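Local coordinates for protein leukotriene A-4 hydrolase (Saccharomyces cerevisiae, PDB 2XQ0) that cleaves di- and tripeptides as a zinc-dependent aminopeptidase of the M1 family and has low epoxide hydrolase activity in vitro, at residues E251-F255 against I414-K419. Sequence-based numbering, arbitrary orientation.
Sequences EKIIF and IRHYFK
Arg415, on helix 407-420, reaches the carbonyl end of helix 243-253 within the M1 peptidase domain, an arginine side chain hydrogen-bonded to carbonyls at the C-terminal end of a helix. The acceptors are Lys252 O and Ile253 O of the last turn and, just beyond it, the oxygen of Ile254, the first residue to leave helical angles. Followed outward, the arginine starts with CG beside its own backbone N (chi1 -79°), where it lies 3.3 Å from Ile254 O; a bend at chi2 also shapes the path, and CD passes the same oxygen. NE then donates to Ile253 O at 3.0 Å, with an N-H...O angle of 137°; the donor stands 42° out of the carbonyl plane, so no lone pair is met squarely. A weak second bond joins NE to Ile254 O. At the tip, NH1 has weak bonds to Ile253 O and Lys252 O. Three successive carbonyls thus share two donor nitrogens, and the positive group would be expected to suit the negative end of the helix dipole.

Beyond the guanidinium, the Phe255 ring is sandwiched, with Ile254 CG2 near the rim of one face and Lys419 over the other. Phe255 CZ also approaches Phe418 CB at 3.9 Å, obliquely to the ring. Ile254 and Phe418 both pack on Trp307 of helix 297-311, which carries zinc ligands His301 and His305. Lys419 CE sits 3.9 Å from the Phe255 ring centroid as a CH-pi contact, and NZ completes a cation-pi pair over the face, 4.7 Å from that centroid.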
loop_
_atom_site.group_PDB
_atom_site.type_symbol
_atom_site.label_atom_id
_atom_site.label_comp_id
_atom_site.label_asym_id
_atom_site.label_seq_id
_atom_site.Cartn_x
_atom_site.Cartn_y
_atom_site.Cartn_z
ATOM N N GLU A 251 -0.486 -8.262 18.733
ATOM C CA GLU A 251 -0.919 -7.802 20.043
ATOM C C GLU A 251 0.129 -8.063 21.136
ATOM O O GLU A 251 0.265 -7.275 22.057
ATOM C CB GLU A 251 -2.237 -8.458 20.428
ATOM C CG GLU A 251 -3.473 -7.907 19.697
ATOM C CD GLU A 251 -4.776 -8.604 20.130
ATOM O OE1 GLU A 251 -4.809 -9.859 20.188
ATOM O OE2 GLU A 251 -5.771 -7.898 20.394
ATOM N N LYS A 252 0.854 -9.172 21.032
ATOM C CA LYS A 252 1.882 -9.492 22.016
ATOM C C LYS A 252 3.074 -8.561 21.856
ATOM O O LYS A 252 3.675 -8.146 22.841
ATOM C CB LYS A 252 2.328 -10.957 21.875
ATOM C CG LYS A 252 3.449 -11.344 22.826
ATOM C CD LYS A 252 3.737 -12.846 22.826
ATOM C CE LYS A 252 4.728 -13.199 23.944
ATOM N NZ LYS A 252 5.399 -14.506 23.706
ATOM N N ILE A 253 3.426 -8.241 20.615
ATOM C CA ILE A 253 4.562 -7.355 20.369
ATOM C C ILE A 253 4.210 -5.936 20.811
ATOM O O ILE A 253 5.000 -5.260 21.483
ATOM C CB ILE A 253 4.983 -7.366 18.879
ATOM C CG1 ILE A 253 5.592 -8.724 18.499
ATOM C CG2 ILE A 253 5.957 -6.230 18.591
ATOM C CD1 ILE A 253 5.382 -9.116 17.030
ATOM N N ILE A 254 3.006 -5.495 20.460
ATOM C CA ILE A 254 2.572 -4.136 20.791
ATOM C C ILE A 254 1.595 -4.173 21.963
ATOM O O ILE A 254 2.006 -4.332 23.107
ATOM C CB ILE A 254 1.972 -3.443 19.562
ATOM C CG1 ILE A 254 2.822 -3.762 18.330
ATOM C CG2 ILE A 254 1.882 -1.919 19.763
ATOM C CD1 ILE A 254 2.245 -3.200 17.029
ATOM N N PHE A 255 0.306 -4.025 21.686
ATOM C CA PHE A 255 -0.712 -4.202 22.717
ATOM C C PHE A 255 -2.068 -4.502 22.073
ATOM O O PHE A 255 -2.179 -4.518 20.863
ATOM C CB PHE A 255 -0.784 -2.987 23.655
ATOM C CG PHE A 255 -0.867 -1.668 22.950
ATOM C CD1 PHE A 255 0.137 -0.709 23.110
ATOM C CD2 PHE A 255 -1.961 -1.355 22.158
ATOM C CE1 PHE A 255 0.056 0.523 22.471
ATOM C CE2 PHE A 255 -2.043 -0.119 21.509
ATOM C CZ PHE A 255 -1.031 0.818 21.666
ATOM N N ILE A 414 8.448 0.843 21.727
ATOM C CA ILE A 414 7.381 0.654 20.749
ATOM C C ILE A 414 6.000 0.818 21.399
ATOM O O ILE A 414 5.133 1.536 20.895
ATOM C CB ILE A 414 7.509 -0.732 20.109
ATOM C CG1 ILE A 414 8.784 -0.796 19.264
ATOM C CG2 ILE A 414 6.287 -1.079 19.281
ATOM C CD1 ILE A 414 8.979 -2.154 18.603
ATOM N N ARG A 415 5.802 0.160 22.533
ATOM C CA ARG A 415 4.545 0.291 23.253
ATOM C C ARG A 415 4.316 1.723 23.725
ATOM O O ARG A 415 3.189 2.212 23.702
ATOM C CB ARG A 415 4.524 -0.645 24.458
ATOM C CG ARG A 415 4.222 -2.078 24.081
ATOM C CD ARG A 415 4.899 -3.044 25.025
ATOM N NE ARG A 415 5.092 -4.328 24.367
ATOM C CZ ARG A 415 5.903 -5.275 24.808
ATOM N NH1 ARG A 415 6.008 -6.415 24.136
ATOM N NH2 ARG A 415 6.602 -5.082 25.919
ATOM N N HIS A 416 5.379 2.384 24.175
ATOM C CA HIS A 416 5.253 3.734 24.714
ATOM C C HIS A 416 4.842 4.674 23.593
ATOM O O HIS A 416 3.906 5.472 23.737
ATOM C CB HIS A 416 6.585 4.189 25.312
ATOM C CG HIS A 416 6.561 5.587 25.835
ATOM N ND1 HIS A 416 7.066 6.656 25.129
ATOM C CD2 HIS A 416 6.081 6.096 26.994
ATOM C CE1 HIS A 416 6.905 7.762 25.831
ATOM N NE2 HIS A 416 6.309 7.450 26.965
ATOM N N TYR A 417 5.561 4.562 22.481
ATOM C CA TYR A 417 5.306 5.344 21.280
ATOM C C TYR A 417 3.857 5.224 20.814
ATOM O O TYR A 417 3.178 6.238 20.674
ATOM C CB TYR A 417 6.284 4.923 20.173
ATOM C CG TYR A 417 6.039 5.546 18.810
ATOM C CD1 TYR A 417 6.386 6.870 18.550
ATOM C CD2 TYR A 417 5.488 4.803 17.774
ATOM C CE1 TYR A 417 6.173 7.442 17.296
ATOM C CE2 TYR A 417 5.258 5.368 16.516
ATOM C CZ TYR A 417 5.610 6.696 16.287
ATOM O OH TYR A 417 5.404 7.281 15.043
ATOM N N PHE A 418 3.370 4.005 20.577
ATOM C CA PHE A 418 2.013 3.854 20.044
ATOM C C PHE A 418 0.939 4.259 21.060
ATOM O O PHE A 418 -0.141 4.701 20.677
ATOM C CB PHE A 418 1.773 2.455 19.434
ATOM C CG PHE A 418 2.539 2.234 18.158
ATOM C CD1 PHE A 418 2.104 2.807 16.978
ATOM C CD2 PHE A 418 3.726 1.528 18.155
ATOM C CE1 PHE A 418 2.826 2.652 15.807
ATOM C CE2 PHE A 418 4.445 1.350 16.987
ATOM C CZ PHE A 418 3.993 1.913 15.811
ATOM N N LYS A 419 1.248 4.152 22.349
ATOM C CA LYS A 419 0.320 4.649 23.364
ATOM C C LYS A 419 0.285 6.180 23.411
ATOM O O LYS A 419 -0.785 6.776 23.506
ATOM C CB LYS A 419 0.658 4.089 24.751
ATOM C CG LYS A 419 -0.106 2.816 25.109
ATOM C CD LYS A 419 -1.615 3.044 25.066
ATOM C CE LYS A 419 -2.391 1.748 25.239
ATOM N NZ LYS A 419 -3.856 1.996 25.180
#